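Local coordinates for protein glycerol dehydrogenase (PDB 1TA9) that oxidises glycerol to dihydroxyacetone with NAD(+), probably using its bound zinc ion, and so takes part in the assimilation of glycerol, at residues W350-F355 against D418-K423; L342-L347 against H399-K404; Q100-I105 against I150-G155. One frame throughout, in Å; residues are numbered along the deposited sequence.

All three contacts are buried, in two different parts of the fold. Contacts 1 and 2 lie in the helical half and touch: helix 333-347 is followed, after a short loop, by helix 352-364, Phe-355 packs on Val-345 and Leu-342, and Tyr-420 reaches Val-346. Both also meet the second subunit, yet their chemistry differs: contact 1 is aromatic, whereas contact 2 combines loose side-chain packing with a lysine whose NZ bonds a helix-end carbonyl and a glutamate of that subunit. Contact 3, about 36 Å from contact 2 between centres, sits in the parallel-sheet half. It joins helix to strand through small valines and glycine beside the probable NAD(+) site.

Contact 1 of 3, residues W350-F355 against D418-K423; sequences WPLEDF and DSYSQK
Ser-421 OG, which lies 3.7 Å from Phe-355 CZ at the edge of the phenyl ring and near its plane, hydrogen-bonds the carbonyl oxygen of Ile-369 and, weakly, that of Val-417. A small hydroxyl suits this place because its polarity is spent on backbone while it still fits beside an aromatic rim. The contact joins two helices, 352-364 and 407-428, in the all-helical half of this iron-containing alcohol dehydrogenase fold. Its centre is a T-shaped pair: Tyr-420 turns its edge to the face of Phe-355, with planes at 88° and centroids 5.2 Å apart. Tyr-420 CD2 stands over the middle of the phenyl ring. Phe-355 carries its ring across to helix 407-428 because its CG lies anti to the backbone N (chi1 167°). Leu-352 CD1 lies over one face of the phenol in a CH-pi contact, 4.1 Å from the ring centroid; a branched leucine suits this place because one methyl can rest on the ring face. A second subunit borders the same cluster: its Leu-276 packs on Leu-352, and its Ser-281 OG makes a weak hydrogen bond with Tyr-420 OH. The tightest approach is between Phe-355 CE1 and Tyr-420 CB, at 3.3 Å.

Contact 2 of 3, residues L342-L347 against H399-K404; sequences LVQVVL and HNMSKK
Leu-347 and Lys-403 bring the two backbones nearest, their CA atoms 8.6 Å apart, where the last turn of helix 333-347 faces a loop that follows the end of a 3-10 turn at 399-400. Lys-403 bridges that gap with a chain extended as far as CD and then bent at chi3 (-65°), which delivers NZ to Leu-347 O at 3.1 Å. The ammonium approaches in the carbonyl plane, with a C=O...N angle of 148°. A lysine suits a carbonyl at the C-terminal end of a helix, where the helix dipole probably favours a positive charge. The same NZ forms a salt bridge with Glu-289 of the second subunit, so this loop of the helical half of the dehydrogenase is tied at once to helix 333-347 of its own chain and to the second subunit. Met-401 bends its flexible thioether at chi3 to set CE in loose van der Waals contact with Gln-344 NE2 at 4.2 Å, the two side chains crossing at a slant, while the Leu-347 side chain packs more distantly and also touches Phe-405. Buried Gln-344 spends both ends of its amide, OE1 on Ala-314 N and NE2 on Glu-348 OE2, bonds that should fix its rotation; its side chain lies about 7 Å from that of the zinc ligand His-315. The loop is braced internally by Lys-404 NZ, which donates to Met-401 O over 2.9 Å.

Contact 3 of 3, residues Q100-I105 against I150-G155; sequences QNVWNI and IGVGGG
Val-102 presses both of its methyls against the end of strand 148-153. CG1 meets Val-152 CG1 at 3.6 Å and also lies 3.5 Å from the carbonyl oxygen of Val-152, while CG2 rests 3.8 Å from Gly-153 CA. The two valines meet at a slant through the branches that lie anti to their own backbone nitrogens (chi1 177° in Val-102), a compact fit for a helix set this close to a strand: the CA atoms of Val-102 and Gly-153 are 6.1 Å apart. Glycine belongs here on two counts. At the phi of 141° and psi of -142° that Gly-153 adopts, a CB would be jammed against the carbonyl oxygen of Val-152, and it would also come tight against Val-102 CG2. Further out, Val-102 N is hydrogen-bonded to Asp-99 OD2, which ties the first turn of helix 100-115 to the chain leaving strand 93-98. Val-152 packs in addition on Ile-110 of the same helix and on Cys-175 of the adjacent strand 172-176. Strand 93-98 flanks the other edge of 148-153, with Val-152 bonded through its backbone to Leu-97. Gly-154, at the N-cap position of helix 155-167, and Gly-155, a probable NAD(+) contact like Asp-99, continue the turn: a glycine-rich strand-to-helix loop of a Rossmann-like dinucleotide-binding domain.

Contact 1 of 3, residues W350-F355 against D418-K423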
loop_
_atom_site.group_PDB
_atom_site.type_symbol
_atom_site.label_atom_id
_atom_site.label_comp_id
_atom_site.label_asym_id
_atom_site.label_seq_id
_atom_site.Cartn_x
_atom_site.Cartn_y
_atom_site.Cartn_z
ATOM N N TRP B 350 -15.052 15.561 -13.920
ATOM C CA TRP B 350 -14.039 14.576 -13.538
ATOM C C TRP B 350 -12.702 15.065 -14.083
ATOM O O TRP B 350 -12.656 15.708 -15.129
ATOM C CB TRP B 350 -14.303 13.219 -14.191
ATOM C CG TRP B 350 -15.463 12.438 -13.687
ATOM C CD1 TRP B 350 -16.496 12.886 -12.921
ATOM C CD2 TRP B 350 -15.744 11.065 -13.981
ATOM N NE1 TRP B 350 -17.411 11.878 -12.724
ATOM C CE2 TRP B 350 -16.972 10.748 -13.365
ATOM C CE3 TRP B 350 -15.075 10.073 -14.713
ATOM C CZ2 TRP B 350 -17.551 9.475 -13.455
ATOM C CZ3 TRP B 350 -15.654 8.805 -14.805
ATOM C CH2 TRP B 350 -16.878 8.522 -14.177
ATOM N N PRO B 351 -11.597 14.783 -13.374
ATOM C CA PRO B 351 -10.294 15.219 -13.880
ATOM C C PRO B 351 -10.108 14.512 -15.231
ATOM O O PRO B 351 -10.680 13.438 -15.454
ATOM C CB PRO B 351 -9.327 14.701 -12.820
ATOM C CG PRO B 351 -10.131 14.813 -11.560
ATOM C CD PRO B 351 -11.482 14.265 -11.998
ATOM N N LEU B 352 -9.319 15.094 -16.126
ATOM C CA LEU B 352 -9.124 14.491 -17.440
ATOM C C LEU B 352 -8.668 13.026 -17.406
ATOM O O LEU B 352 -9.140 12.214 -18.200
ATOM C CB LEU B 352 -8.138 15.325 -18.266
ATOM C CG LEU B 352 -7.989 14.911 -19.733
ATOM C CD1 LEU B 352 -9.342 14.987 -20.440
ATOM C CD2 LEU B 352 -6.981 15.832 -20.410
ATOM N N GLU B 353 -7.762 12.679 -16.494
ATOM C CA GLU B 353 -7.293 11.292 -16.418
ATOM C C GLU B 353 -8.450 10.310 -16.243
ATOM O O GLU B 353 -8.464 9.244 -16.855
ATOM C CB GLU B 353 -6.292 11.116 -15.270
ATOM C CG GLU B 353 -4.913 11.693 -15.559
ATOM C CD GLU B 353 -4.210 10.993 -16.718
ATOM O OE1 GLU B 353 -3.920 9.780 -16.599
ATOM O OE2 GLU B 353 -3.945 11.654 -17.748
ATOM N N ASP B 354 -9.420 10.669 -15.408
ATOM C CA ASP B 354 -10.575 9.806 -15.176
ATOM C C ASP B 354 -11.474 9.734 -16.405
ATOM O O ASP B 354 -12.089 8.702 -16.675
ATOM C CB ASP B 354 -11.357 10.298 -13.964
ATOM C CG ASP B 354 -10.569 10.152 -12.686
ATOM O OD1 ASP B 354 -10.262 11.178 -12.048
ATOM O OD2 ASP B 354 -10.247 8.999 -12.332
ATOM N N PHE B 355 -11.558 10.833 -17.148
ATOM C CA PHE B 355 -12.352 10.831 -18.370
ATOM C C PHE B 355 -11.669 9.859 -19.328
ATOM O O PHE B 355 -12.324 9.016 -19.942
ATOM C CB PHE B 355 -12.408 12.236 -18.986
ATOM C CG PHE B 355 -12.937 12.268 -20.402
ATOM C CD1 PHE B 355 -12.113 11.944 -21.478
ATOM C CD2 PHE B 355 -14.261 12.620 -20.657
ATOM C CE1 PHE B 355 -12.598 11.970 -22.789
ATOM C CE2 PHE B 355 -14.756 12.649 -21.962
ATOM C CZ PHE B 355 -13.924 12.324 -23.029
ATOM N N ASP B 418 -15.660 15.611 -27.539
ATOM C CA ASP B 418 -15.015 15.398 -28.833
ATOM C C ASP B 418 -13.528 15.760 -28.806
ATOM O O ASP B 418 -12.690 14.991 -29.276
ATOM C CB ASP B 418 -15.730 16.208 -29.910
ATOM C CG ASP B 418 -15.178 15.945 -31.293
ATOM O OD1 ASP B 418 -15.249 14.783 -31.756
ATOM O OD2 ASP B 418 -14.672 16.901 -31.914
ATOM N N SER B 419 -13.197 16.925 -28.257
ATOM C CA SER B 419 -11.799 17.343 -28.181
ATOM C C SER B 419 -10.982 16.457 -27.237
ATOM O O SER B 419 -9.831 16.125 -27.532
ATOM C CB SER B 419 -11.700 18.800 -27.725
ATOM O OG SER B 419 -12.257 19.676 -28.689
ATOM N N TYR B 420 -11.564 16.097 -26.096
ATOM C CA TYR B 420 -10.870 15.245 -25.128
ATOM C C TYR B 420 -10.547 13.885 -25.758
ATOM O O TYR B 420 -9.428 13.380 -25.642
ATOM C CB TYR B 420 -11.744 15.005 -23.883
ATOM C CG TYR B 420 -11.983 16.193 -22.967
ATOM C CD1 TYR B 420 -11.553 17.478 -23.297
ATOM C CD2 TYR B 420 -12.683 16.023 -21.773
ATOM C CE1 TYR B 420 -11.821 18.576 -22.448
ATOM C CE2 TYR B 420 -12.958 17.103 -20.923
ATOM C CZ TYR B 420 -12.527 18.373 -21.265
ATOM O OH TYR B 420 -12.816 19.426 -20.421
ATOM N N SER B 421 -11.545 13.286 -26.402
ATOM C CA SER B 421 -11.368 11.983 -27.047
ATOM C C SER B 421 -10.332 12.068 -28.164
ATOM O O SER B 421 -9.490 11.182 -28.303
ATOM C CB SER B 421 -12.703 11.479 -27.609
ATOM O OG SER B 421 -13.615 11.166 -26.568
ATOM N N GLN B 422 -10.387 13.126 -28.966
ATOM C CA GLN B 422 -9.411 13.279 -30.039
ATOM C C GLN B 422 -7.996 13.398 -29.484
ATOM O O GLN B 422 -7.045 12.895 -30.084
ATOM C CB GLN B 422 -9.722 14.507 -30.891
ATOM C CG GLN B 422 -10.959 14.361 -31.747
ATOM C CD GLN B 422 -11.065 15.463 -32.771
ATOM O OE1 GLN B 422 -10.150 15.665 -33.571
ATOM N NE2 GLN B 422 -12.176 16.183 -32.755
ATOM N N LYS B 423 -7.850 14.061 -28.340
ATOM C CA LYS B 423 -6.525 14.211 -27.742
ATOM C C LYS B 423 -6.036 12.850 -27.251
ATOM O O LYS B 423 -4.875 12.492 -27.457
ATOM C CB LYS B 423 -6.558 15.203 -26.576
ATOM C CG LYS B 423 -5.186 15.484 -25.954
ATOM C CD LYS B 423 -4.251 16.186 -26.942
ATOM C CE LYS B 423 -2.951 16.605 -26.275
ATOM N NZ LYS B 423 -2.077 17.401 -27.183
#

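Contact 2 of 3, residues L342-L347 against H399-K404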
loop_
_atom_site.group_PDB
_atom_site.type_symbol
_atom_site.label_atom_id
_atom_site.label_comp_id
_atom_site.label_asym_id
_atom_site.label_seq_id
_atom_site.Cartn_x
_atom_site.Cartn_y
_atom_site.Cartn_z
ATOM N N LEU B 342 -20.065 10.136 -21.513
ATOM C CA LEU B 342 -18.835 10.918 -21.488
ATOM C C LEU B 342 -19.194 12.384 -21.287
ATOM O O LEU B 342 -18.469 13.127 -20.622
ATOM C CB LEU B 342 -18.047 10.748 -22.789
ATOM C CG LEU B 342 -17.383 9.385 -23.022
ATOM C CD1 LEU B 342 -16.570 9.431 -24.315
ATOM C CD2 LEU B 342 -16.478 9.034 -21.846
ATOM N N VAL B 343 -20.313 12.805 -21.864
ATOM C CA VAL B 343 -20.744 14.186 -21.704
ATOM C C VAL B 343 -21.080 14.416 -20.229
ATOM O O VAL B 343 -20.747 15.464 -19.672
ATOM C CB VAL B 343 -21.988 14.510 -22.569
ATOM C CG1 VAL B 343 -22.413 15.960 -22.342
ATOM C CG2 VAL B 343 -21.668 14.291 -24.054
ATOM N N GLN B 344 -21.728 13.442 -19.591
ATOM C CA GLN B 344 -22.056 13.608 -18.173
ATOM C C GLN B 344 -20.770 13.715 -17.362
ATOM O O GLN B 344 -20.716 14.430 -16.366
ATOM C CB GLN B 344 -22.902 12.445 -17.624
ATOM C CG GLN B 344 -23.210 12.641 -16.127
ATOM C CD GLN B 344 -24.320 11.757 -15.595
ATOM O OE1 GLN B 344 -25.259 11.414 -16.315
ATOM N NE2 GLN B 344 -24.234 11.408 -14.310
ATOM N N VAL B 345 -19.734 13.003 -17.797
ATOM C CA VAL B 345 -18.446 13.031 -17.110
ATOM C C VAL B 345 -17.856 14.435 -17.170
ATOM O O VAL B 345 -17.201 14.888 -16.227
ATOM C CB VAL B 345 -17.465 12.011 -17.741
ATOM C CG1 VAL B 345 -16.044 12.304 -17.309
ATOM C CG2 VAL B 345 -17.860 10.602 -17.312
ATOM N N VAL B 346 -18.089 15.121 -18.283
ATOM C CA VAL B 346 -17.603 16.482 -18.435
ATOM C C VAL B 346 -18.422 17.394 -17.520
ATOM O O VAL B 346 -17.872 18.265 -16.843
ATOM C CB VAL B 346 -17.726 16.953 -19.906
ATOM C CG1 VAL B 346 -17.331 18.418 -20.031
ATOM C CG2 VAL B 346 -16.829 16.092 -20.792
ATOM N N LEU B 347 -19.736 17.180 -17.489
ATOM C CA LEU B 347 -20.615 17.987 -16.641
ATOM C C LEU B 347 -20.328 17.740 -15.159
ATOM O O LEU B 347 -20.498 18.638 -14.330
ATOM C CB LEU B 347 -22.085 17.683 -16.954
ATOM C CG LEU B 347 -22.557 18.086 -18.359
ATOM C CD1 LEU B 347 -24.008 17.676 -18.558
ATOM C CD2 LEU B 347 -22.408 19.594 -18.535
ATOM N N HIS B 399 -32.457 16.552 -14.466
ATOM C CA HIS B 399 -32.843 17.346 -13.305
ATOM C C HIS B 399 -32.688 16.608 -11.976
ATOM O O HIS B 399 -32.887 17.197 -10.913
ATOM C CB HIS B 399 -34.274 17.848 -13.487
ATOM C CG HIS B 399 -34.449 18.689 -14.712
ATOM N ND1 HIS B 399 -33.805 19.895 -14.881
ATOM C CD2 HIS B 399 -35.140 18.467 -15.855
ATOM C CE1 HIS B 399 -34.091 20.380 -16.077
ATOM N NE2 HIS B 399 -34.898 19.532 -16.687
ATOM N N ASN B 400 -32.335 15.324 -12.030
ATOM C CA ASN B 400 -32.126 14.552 -10.802
ATOM C C ASN B 400 -30.775 14.929 -10.201
ATOM O O ASN B 400 -30.523 14.694 -9.019
ATOM C CB ASN B 400 -32.148 13.039 -11.075
ATOM C CG ASN B 400 -33.541 12.517 -11.374
ATOM O OD1 ASN B 400 -34.520 12.955 -10.772
ATOM N ND2 ASN B 400 -33.634 11.562 -12.297
ATOM N N MET B 401 -29.904 15.514 -11.020
ATOM C CA MET B 401 -28.579 15.926 -10.558
ATOM C C MET B 401 -28.674 17.200 -9.725
ATOM O O MET B 401 -29.443 18.111 -10.044
ATOM C CB MET B 401 -27.644 16.157 -11.751
ATOM C CG MET B 401 -27.330 14.897 -12.539
ATOM S SD MET B 401 -26.308 15.178 -13.997
ATOM C CE MET B 401 -24.684 15.436 -13.260
ATOM N N SER B 402 -27.896 17.264 -8.648
ATOM C CA SER B 402 -27.919 18.445 -7.793
ATOM C C SER B 402 -27.311 19.640 -8.537
ATOM O O SER B 402 -27.717 20.780 -8.317
ATOM C CB SER B 402 -27.163 18.176 -6.483
ATOM O OG SER B 402 -25.812 17.834 -6.721
ATOM N N LYS B 403 -26.348 19.375 -9.422
ATOM C CA LYS B 403 -25.725 20.437 -10.208
ATOM C C LYS B 403 -26.690 20.781 -11.346
ATOM O O LYS B 403 -27.221 19.888 -12.001
ATOM C CB LYS B 403 -24.378 19.976 -10.784
ATOM C CG LYS B 403 -23.566 21.108 -11.432
ATOM C CD LYS B 403 -22.221 20.634 -11.995
ATOM C CE LYS B 403 -21.276 20.153 -10.896
ATOM N NZ LYS B 403 -19.954 19.718 -11.445
ATOM N N LYS B 404 -26.915 22.071 -11.576
ATOM C CA LYS B 404 -27.846 22.506 -12.615
ATOM C C LYS B 404 -27.135 23.084 -13.835
ATOM O O LYS B 404 -26.040 23.642 -13.718
ATOM C CB LYS B 404 -28.818 23.532 -12.032
ATOM C CG LYS B 404 -29.564 23.030 -10.795
ATOM C CD LYS B 404 -30.311 21.732 -11.088
ATOM C CE LYS B 404 -30.988 21.171 -9.845
ATOM N NZ LYS B 404 -31.677 19.884 -10.146
#

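Contact 3 of 3, residues Q100-I105 against I150-G155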
loop_
_atom_site.group_PDB
_atom_site.type_symbol
_atom_site.label_atom_id
_atom_site.label_comp_id
_atom_site.label_asym_id
_atom_site.label_seq_id
_atom_site.Cartn_x
_atom_site.Cartn_y
_atom_site.Cartn_z
ATOM N N GLN B 100 -41.861 -10.563 -37.969
ATOM C CA GLN B 100 -41.570 -11.719 -38.807
ATOM C C GLN B 100 -40.142 -12.233 -38.680
ATOM O O GLN B 100 -39.908 -13.441 -38.681
ATOM C CB GLN B 100 -41.880 -11.399 -40.268
ATOM C CG GLN B 100 -42.034 -12.631 -41.139
ATOM C CD GLN B 100 -42.961 -13.663 -40.518
ATOM O OE1 GLN B 100 -42.518 -14.555 -39.791
ATOM N NE2 GLN B 100 -44.254 -13.537 -40.788
ATOM N N ASN B 101 -39.190 -11.313 -38.572
ATOM C CA ASN B 101 -37.786 -11.675 -38.451
ATOM C C ASN B 101 -37.552 -12.583 -37.243
ATOM O O ASN B 101 -36.894 -13.620 -37.352
ATOM C CB ASN B 101 -36.934 -10.409 -38.322
ATOM C CG ASN B 101 -35.447 -10.694 -38.380
ATOM O OD1 ASN B 101 -34.623 -9.807 -38.139
ATOM N ND2 ASN B 101 -35.091 -11.930 -38.707
ATOM N N VAL B 102 -38.097 -12.197 -36.093
ATOM C CA VAL B 102 -37.924 -12.983 -34.881
ATOM C C VAL B 102 -38.648 -14.321 -34.958
ATOM O O VAL B 102 -38.193 -15.310 -34.379
ATOM C CB VAL B 102 -38.394 -12.199 -33.638
ATOM C CG1 VAL B 102 -38.271 -13.064 -32.400
ATOM C CG2 VAL B 102 -37.548 -10.943 -33.477
ATOM N N TRP B 103 -39.773 -14.361 -35.669
ATOM C CA TRP B 103 -40.504 -15.617 -35.814
ATOM C C TRP B 103 -39.623 -16.604 -36.567
ATOM O O TRP B 103 -39.555 -17.785 -36.225
ATOM C CB TRP B 103 -41.817 -15.407 -36.581
ATOM C CG TRP B 103 -42.971 -15.020 -35.706
ATOM C CD1 TRP B 103 -43.599 -13.809 -35.659
ATOM C CD2 TRP B 103 -43.615 -15.844 -34.728
ATOM N NE1 TRP B 103 -44.595 -13.826 -34.711
ATOM C CE2 TRP B 103 -44.626 -15.064 -34.124
ATOM C CE3 TRP B 103 -43.436 -17.168 -34.301
ATOM C CZ2 TRP B 103 -45.454 -15.563 -33.112
ATOM C CZ3 TRP B 103 -44.260 -17.665 -33.294
ATOM C CH2 TRP B 103 -45.256 -16.861 -32.712
ATOM N N ASN B 104 -38.936 -16.109 -37.589
ATOM C CA ASN B 104 -38.059 -16.946 -38.395
ATOM C C ASN B 104 -36.863 -17.426 -37.583
ATOM O O ASN B 104 -36.449 -18.582 -37.684
ATOM C CB ASN B 104 -37.552 -16.160 -39.607
ATOM C CG ASN B 104 -38.679 -15.641 -40.487
ATOM O OD1 ASN B 104 -38.448 -14.839 -41.392
ATOM N ND2 ASN B 104 -39.899 -16.098 -40.231
ATOM N N ILE B 105 -36.321 -16.527 -36.767
ATOM C CA ILE B 105 -35.145 -16.816 -35.954
ATOM C C ILE B 105 -35.320 -17.699 -34.717
ATOM O O ILE B 105 -34.531 -18.618 -34.502
ATOM C CB ILE B 105 -34.472 -15.499 -35.499
ATOM C CG1 ILE B 105 -34.053 -14.681 -36.721
ATOM C CG2 ILE B 105 -33.253 -15.797 -34.632
ATOM C CD1 ILE B 105 -33.457 -13.333 -36.375
ATOM N N ILE B 150 -46.620 -12.732 -24.239
ATOM C CA ILE B 150 -45.193 -12.978 -24.406
ATOM C C ILE B 150 -44.619 -12.181 -25.574
ATOM O O ILE B 150 -44.976 -12.415 -26.732
ATOM C CB ILE B 150 -44.913 -14.472 -24.666
ATOM C CG1 ILE B 150 -45.590 -15.326 -23.593
ATOM C CG2 ILE B 150 -43.411 -14.723 -24.673
ATOM C CD1 ILE B 150 -45.425 -16.823 -23.809
ATOM N N GLY B 151 -43.730 -11.242 -25.262
ATOM C CA GLY B 151 -43.100 -10.434 -26.291
ATOM C C GLY B 151 -41.705 -10.954 -26.586
ATOM O O GLY B 151 -40.876 -11.063 -25.681
ATOM N N VAL B 152 -41.437 -11.277 -27.848
ATOM C CA VAL B 152 -40.134 -11.803 -28.237
ATOM C C VAL B 152 -39.468 -10.921 -29.293
ATOM O O VAL B 152 -39.996 -10.761 -30.391
ATOM C CB VAL B 152 -40.267 -13.236 -28.813
ATOM C CG1 VAL B 152 -38.886 -13.858 -28.993
ATOM C CG2 VAL B 152 -41.129 -14.091 -27.901
ATOM N N GLY B 153 -38.310 -10.351 -28.962
ATOM C CA GLY B 153 -37.614 -9.508 -29.919
ATOM C C GLY B 153 -36.948 -8.269 -29.347
ATOM O O GLY B 153 -36.397 -8.297 -28.247
ATOM N N GLY B 154 -37.000 -7.177 -30.104
ATOM C CA GLY B 154 -36.383 -5.937 -29.666
ATOM C C GLY B 154 -37.286 -5.007 -28.871
ATOM O O GLY B 154 -38.423 -5.350 -28.545
ATOM N N GLY B 155 -36.765 -3.819 -28.575
ATOM C CA GLY B 155 -37.494 -2.822 -27.806
ATOM C C GLY B 155 -38.934 -2.555 -28.200
ATOM O O GLY B 155 -39.814 -2.526 -27.339
#